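Local coordinates for disulfide bond protein A (Staphylococcus aureus, PDB 3BCI) that probably acts as a thiol:disulfide oxidoreductase in oxidative protein folding, using a redox-active cysteine pair in a DsbA-type thioredoxin fold, at residues R66-V71 with L80-Q85; L98-L103 with K122-K127. One frame throughout, in Å; residues are numbered along the deposited sequence.

How the contacts relate
Here two aromatic side chains, F82 and Y124, carry contacts between helices. Both contacts lie in the helical part that the DsbA fold inserts into its thioredoxin core, and their centres are about 12 Å apart. They follow in series along the chain: contact 1 pairs helices 61-74 and 79-88, and contact 2 then joins the start of helix 100-108 to the C-terminal part of helix 114-125. Y124 links them, its CB lying 3.5 Å from A67 N, while L103 CD2 comes within 4.1 Å of A67 CB. Helix 61-74, part of contact 1, also lies against Y124 and L103 of contact 2, the first buried near the chain centre, the second farther out.

Contact 1. Residues R66-V71 with L80-Q85; sequences RASHAV and LDFQKQ
In the inserted helical domain of the DsbA fold, an antiparallel helix pair is closed by one ring: F82 of helix 79-88 reaches across to V71, S68 and A67 of helix 61-74. The short axes approach to 10.1 Å and run at 156°, a separation wide enough for an aromatic side chain to fill. With CG anti to the backbone N (chi1 -177°), F82 extends toward the partner helix. V71 then grips it with both methyls. CG2 sits almost exactly over the ring centre, 3.8 Å from the centroid and 4° off the ring normal, a well-formed CH-pi contact, while CG1 lies against the stem of the side chain, 4.0 Å from F82 CB. Obliquely, on the same side of the ring plane as V71 CG2, F82 CE2 comes 3.7 Å from S68 CA; S68 CB is only slightly farther from F82 CE2, at 4.1 Å.

No hydrogen bond joins the two segments directly. The polar link is indirect: Y21 OH bonds both S68 OG and Q83 NE2, tying the pair to the loop that precedes the redox-active C23-C26 motif. L110 also touches V71 and F82. The F82 ring thus fills the space between an antiparallel helix pair in the helical insertion of the DsbA-type thioredoxin fold.

Contact 2. Residues L98-L103 with K122-K127; sequences LTKELL and KDYKTK
K100 and L103, in the first turn of helix 100-108, close around the hydroxyl end of Y124 from helix 114-125, so that two helices of the DsbA helical insertion meet mainly through a tyrosine. The inner part is tight. Y124 OH lies 3.4 Å from K100 CA and 3.5 Å from L103 CB, lodged against the helix surface where the first turn presents both residues on one side. L103 CB also packs on the ring carbon Y124 CZ at 4.1 Å, the two side chains crossing at a slant. The hydroxyl makes its hydrogen bond beyond the segments, with D104 OD1, so the hydroxyl of this buried residue has a partner there. The tyrosine takes an unusual first torsion, chi1 93°, well off the staggered value, and the aliphatic chain of its neighbour lies over the ring: K125 CG is 3.7 Å above the plane of Y124, over the centre.

Outward, the contact thins to two lysine chains. K100, exposed to solvent, and K125 are both extended beyond CG and come nearest at K100 CD and K125 CE, 4.1 Å apart. Their ammonium nitrogens, K100 NZ and K125 NZ, stay 6.2 Å from each other. K125 NZ forms a salt bridge with D104 OD2, so one carboxylate serves both the tyrosine and the lysine and may ease the proximity of the like charges.

Each segment is also braced internally. T99 is the N-cap of helix 100-108, its OG1 accepting from L102 N at 167°. In the other segment T126 OG1 donates to K122 O over a short 2.6 Å, approaching from 37° above the carbonyl plane.

Contact 1. Residues R66-V71 with L80-Q85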
loop_
_atom_site.group_PDB
_atom_site.type_symbol
_atom_site.label_atom_id
_atom_site.label_comp_id
_atom_site.label_asym_id
_atom_site.label_seq_id
_atom_site.Cartn_x
_atom_site.Cartn_y
_atom_site.Cartn_z
ATOM N N ARG A 66 7.182 5.970 -1.471
ATOM C CA ARG A 66 7.048 7.060 -2.441
ATOM C C ARG A 66 6.617 6.526 -3.814
ATOM O O ARG A 66 5.692 7.047 -4.427
ATOM C CB ARG A 66 8.377 7.806 -2.597
ATOM C CG ARG A 66 8.810 8.585 -1.368
ATOM C CD ARG A 66 10.265 9.010 -1.493
ATOM N NE ARG A 66 10.752 9.642 -0.273
ATOM C CZ ARG A 66 12.028 9.662 0.092
ATOM N NH1 ARG A 66 12.948 9.084 -0.669
ATOM N NH2 ARG A 66 12.385 10.258 1.218
ATOM N N ALA A 67 7.300 5.492 -4.298
ATOM C CA ALA A 67 6.970 4.913 -5.597
ATOM C C ALA A 67 5.531 4.418 -5.578
ATOM O O ALA A 67 4.787 4.604 -6.543
ATOM C CB ALA A 67 7.918 3.760 -5.922
ATOM N N SER A 68 5.146 3.793 -4.468
ATOM C CA SER A 68 3.795 3.271 -4.298
ATOM C C SER A 68 2.768 4.397 -4.403
ATOM O O SER A 68 1.760 4.269 -5.105
ATOM C CB SER A 68 3.676 2.577 -2.935
ATOM O OG SER A 68 2.380 2.035 -2.742
ATOM N N HIS A 69 3.024 5.500 -3.704
ATOM C CA HIS A 69 2.114 6.643 -3.738
ATOM C C HIS A 69 2.080 7.306 -5.114
ATOM O O HIS A 69 1.049 7.841 -5.525
ATOM C CB HIS A 69 2.498 7.664 -2.662
ATOM C CG HIS A 69 1.913 7.360 -1.317
ATOM N ND1 HIS A 69 0.578 7.541 -1.030
ATOM C CD2 HIS A 69 2.471 6.839 -0.197
ATOM C CE1 HIS A 69 0.336 7.146 0.208
ATOM N NE2 HIS A 69 1.469 6.715 0.735
ATOM N N ALA A 70 3.201 7.271 -5.827
ATOM C CA ALA A 70 3.248 7.854 -7.166
ATOM C C ALA A 70 2.331 7.035 -8.078
ATOM O O ALA A 70 1.550 7.590 -8.851
ATOM C CB ALA A 70 4.689 7.849 -7.704
ATOM N N VAL A 71 2.423 5.711 -7.977
ATOM C CA VAL A 71 1.581 4.830 -8.780
ATOM C C VAL A 71 0.104 5.080 -8.480
ATOM O O VAL A 71 -0.718 5.185 -9.395
ATOM C CB VAL A 71 1.900 3.337 -8.503
ATOM C CG1 VAL A 71 0.876 2.436 -9.193
ATOM C CG2 VAL A 71 3.302 3.008 -9.001
ATOM N N LEU A 80 -3.453 -1.615 -7.078
ATOM C CA LEU A 80 -3.545 -2.902 -6.403
ATOM C C LEU A 80 -2.632 -3.964 -7.011
ATOM O O LEU A 80 -2.107 -4.817 -6.292
ATOM C CB LEU A 80 -5.002 -3.381 -6.363
ATOM C CG LEU A 80 -5.876 -2.500 -5.457
ATOM C CD1 LEU A 80 -7.301 -3.042 -5.423
ATOM C CD2 LEU A 80 -5.290 -2.465 -4.046
ATOM N N ASP A 81 -2.432 -3.924 -8.326
ATOM C CA ASP A 81 -1.543 -4.895 -8.955
ATOM C C ASP A 81 -0.121 -4.582 -8.518
ATOM O O ASP A 81 0.671 -5.481 -8.241
ATOM C CB ASP A 81 -1.608 -4.820 -10.484
ATOM C CG ASP A 81 -2.915 -5.330 -11.041
ATOM O OD1 ASP A 81 -3.518 -6.245 -10.441
ATOM O OD2 ASP A 81 -3.332 -4.821 -12.098
ATOM N N PHE A 82 0.197 -3.291 -8.474
ATOM C CA PHE A 82 1.525 -2.852 -8.070
ATOM C C PHE A 82 1.818 -3.343 -6.656
ATOM O O PHE A 82 2.883 -3.889 -6.376
ATOM C CB PHE A 82 1.607 -1.325 -8.092
ATOM C CG PHE A 82 2.969 -0.794 -7.748
ATOM C CD1 PHE A 82 4.012 -0.896 -8.656
ATOM C CD2 PHE A 82 3.221 -0.246 -6.493
ATOM C CE1 PHE A 82 5.286 -0.464 -8.321
ATOM C CE2 PHE A 82 4.492 0.190 -6.146
ATOM C CZ PHE A 82 5.528 0.079 -7.063
ATOM N N GLN A 83 0.852 -3.139 -5.771
ATOM C CA GLN A 83 0.982 -3.529 -4.382
ATOM C C GLN A 83 1.191 -5.037 -4.264
ATOM O O GLN A 83 2.113 -5.498 -3.587
ATOM C CB GLN A 83 -0.274 -3.081 -3.631
ATOM C CG GLN A 83 -0.177 -3.130 -2.137
ATOM C CD GLN A 83 -1.216 -2.250 -1.475
ATOM O OE1 GLN A 83 -2.418 -2.458 -1.639
ATOM N NE2 GLN A 83 -0.754 -1.254 -0.727
ATOM N N LYS A 84 0.351 -5.806 -4.943
ATOM C CA LYS A 84 0.465 -7.259 -4.903
ATOM C C LYS A 84 1.826 -7.717 -5.416
ATOM O O LYS A 84 2.507 -8.520 -4.777
ATOM C CB LYS A 84 -0.639 -7.901 -5.748
ATOM C CG LYS A 84 -0.533 -9.422 -5.858
ATOM C CD LYS A 84 -1.761 -10.007 -6.534
ATOM C CE LYS A 84 -1.876 -9.544 -7.975
ATOM N NZ LYS A 84 -3.271 -9.665 -8.482
ATOM N N GLN A 85 2.214 -7.196 -6.576
ATOM C CA GLN A 85 3.484 -7.553 -7.192
ATOM C C GLN A 85 4.692 -7.127 -6.365
ATOM O O GLN A 85 5.718 -7.809 -6.367
ATOM C CB GLN A 85 3.567 -6.960 -8.603
ATOM C CG GLN A 85 2.664 -7.666 -9.615
ATOM C CD GLN A 85 2.622 -6.969 -10.969
ATOM O OE1 GLN A 85 3.654 -6.562 -11.506
ATOM N NE2 GLN A 85 1.422 -6.843 -11.533
#

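Contact 2. Residues L98-L103 with K122-K127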
loop_
_atom_site.group_PDB
_atom_site.type_symbol
_atom_site.label_atom_id
_atom_site.label_comp_id
_atom_site.label_asym_id
_atom_site.label_seq_id
_atom_site.Cartn_x
_atom_site.Cartn_y
_atom_site.Cartn_z
ATOM N N LEU A 98 14.437 -2.471 -1.470
ATOM C CA LEU A 98 13.571 -1.532 -2.183
ATOM C C LEU A 98 14.402 -0.441 -2.853
ATOM O O LEU A 98 14.313 0.734 -2.508
ATOM C CB LEU A 98 12.542 -0.906 -1.232
ATOM C CG LEU A 98 11.408 -1.839 -0.792
ATOM C CD1 LEU A 98 10.657 -1.234 0.383
ATOM C CD2 LEU A 98 10.468 -2.081 -1.973
ATOM N N THR A 99 15.207 -0.852 -3.825
ATOM C CA THR A 99 16.068 0.059 -4.566
ATOM C C THR A 99 15.285 0.723 -5.698
ATOM O O THR A 99 14.224 0.247 -6.094
ATOM C CB THR A 99 17.251 -0.700 -5.183
ATOM O OG1 THR A 99 16.760 -1.635 -6.152
ATOM C CG2 THR A 99 18.017 -1.470 -4.101
ATOM N N LYS A 100 15.811 1.824 -6.219
ATOM C CA LYS A 100 15.146 2.517 -7.312
ATOM C C LYS A 100 15.157 1.637 -8.559
ATOM O O LYS A 100 14.257 1.714 -9.398
ATOM C CB LYS A 100 15.839 3.847 -7.584
ATOM C CG LYS A 100 15.722 4.822 -6.423
ATOM C CD LYS A 100 16.355 6.162 -6.746
ATOM C CE LYS A 100 16.258 7.100 -5.553
ATOM N NZ LYS A 100 16.958 8.387 -5.807
ATOM N N GLU A 101 16.176 0.790 -8.670
ATOM C CA GLU A 101 16.285 -0.116 -9.802
ATOM C C GLU A 101 15.112 -1.087 -9.776
ATOM O O GLU A 101 14.421 -1.267 -10.775
ATOM C CB GLU A 101 17.591 -0.917 -9.738
ATOM C CG GLU A 101 17.830 -1.790 -10.974
ATOM C CD GLU A 101 18.935 -2.815 -10.780
ATOM O OE1 GLU A 101 19.846 -2.570 -9.963
ATOM O OE2 GLU A 101 18.900 -3.865 -11.458
ATOM N N LEU A 102 14.892 -1.716 -8.625
ATOM C CA LEU A 102 13.798 -2.671 -8.488
ATOM C C LEU A 102 12.444 -1.983 -8.615
ATOM O O LEU A 102 11.535 -2.503 -9.263
ATOM C CB LEU A 102 13.886 -3.404 -7.143
ATOM C CG LEU A 102 12.774 -4.420 -6.857
ATOM C CD1 LEU A 102 13.296 -5.522 -5.951
ATOM C CD2 LEU A 102 11.575 -3.714 -6.222
ATOM N N LEU A 103 12.303 -0.815 -7.998
ATOM C CA LEU A 103 11.034 -0.098 -8.082
ATOM C C LEU A 103 10.731 0.330 -9.522
ATOM O O LEU A 103 9.603 0.178 -9.992
ATOM C CB LEU A 103 11.051 1.107 -7.135
ATOM C CG LEU A 103 11.032 0.678 -5.659
ATOM C CD1 LEU A 103 11.364 1.858 -4.765
ATOM C CD2 LEU A 103 9.664 0.103 -5.310
ATOM N N LYS A 122 9.696 9.738 -12.247
ATOM C CA LYS A 122 10.306 11.014 -11.894
ATOM C C LYS A 122 9.695 11.605 -10.618
ATOM O O LYS A 122 10.396 12.193 -9.798
ATOM C CB LYS A 122 10.156 11.996 -13.062
ATOM C CG LYS A 122 10.848 13.346 -12.861
ATOM C CD LYS A 122 9.929 14.364 -12.214
ATOM C CE LYS A 122 10.571 15.742 -12.196
ATOM N NZ LYS A 122 9.659 16.772 -11.632
ATOM N N ASP A 123 8.390 11.432 -10.438
ATOM C CA ASP A 123 7.724 11.987 -9.267
ATOM C C ASP A 123 8.208 11.423 -7.929
ATOM O O ASP A 123 8.495 12.184 -7.010
ATOM C CB ASP A 123 6.204 11.810 -9.393
ATOM C CG ASP A 123 5.424 12.678 -8.405
ATOM O OD1 ASP A 123 5.369 12.342 -7.203
ATOM O OD2 ASP A 123 4.870 13.709 -8.837
ATOM N N TYR A 124 8.323 10.101 -7.816
ATOM C CA TYR A 124 8.755 9.513 -6.550
ATOM C C TYR A 124 10.225 9.752 -6.223
ATOM O O TYR A 124 10.649 9.543 -5.089
ATOM C CB TYR A 124 8.422 8.009 -6.509
ATOM C CG TYR A 124 9.504 7.043 -6.958
ATOM C CD1 TYR A 124 10.478 6.592 -6.068
ATOM C CD2 TYR A 124 9.520 6.538 -8.261
ATOM C CE1 TYR A 124 11.442 5.654 -6.462
ATOM C CE2 TYR A 124 10.478 5.602 -8.667
ATOM C CZ TYR A 124 11.433 5.163 -7.764
ATOM O OH TYR A 124 12.373 4.232 -8.160
ATOM N N LYS A 125 10.995 10.211 -7.206
ATOM C CA LYS A 125 12.414 10.482 -6.994
ATOM C C LYS A 125 12.690 11.969 -6.788
ATOM O O LYS A 125 13.822 12.363 -6.519
ATOM C CB LYS A 125 13.236 9.993 -8.188
ATOM C CG LYS A 125 13.098 8.506 -8.489
ATOM C CD LYS A 125 13.964 8.111 -9.675
ATOM C CE LYS A 125 13.827 6.635 -9.984
ATOM N NZ LYS A 125 14.652 6.238 -11.151
ATOM N N THR A 126 11.658 12.795 -6.917
ATOM C CA THR A 126 11.819 14.239 -6.764
ATOM C C THR A 126 11.466 14.729 -5.361
ATOM O O THR A 126 10.333 14.592 -4.910
ATOM C CB THR A 126 10.949 14.994 -7.781
ATOM O OG1 THR A 126 11.280 14.558 -9.106
ATOM C CG2 THR A 126 11.186 16.499 -7.676
ATOM N N LYS A 127 12.441 15.313 -4.676
ATOM C CA LYS A 127 12.204 15.807 -3.331
ATOM C C LYS A 127 11.004 16.741 -3.261
ATOM O O LYS A 127 10.834 17.616 -4.106
ATOM C CB LYS A 127 13.441 16.524 -2.793
ATOM C CG LYS A 127 13.169 17.289 -1.507
ATOM C CD LYS A 127 14.309 17.155 -0.518
ATOM C CE LYS A 127 13.998 17.902 0.768
ATOM N NZ LYS A 127 15.025 17.639 1.810
#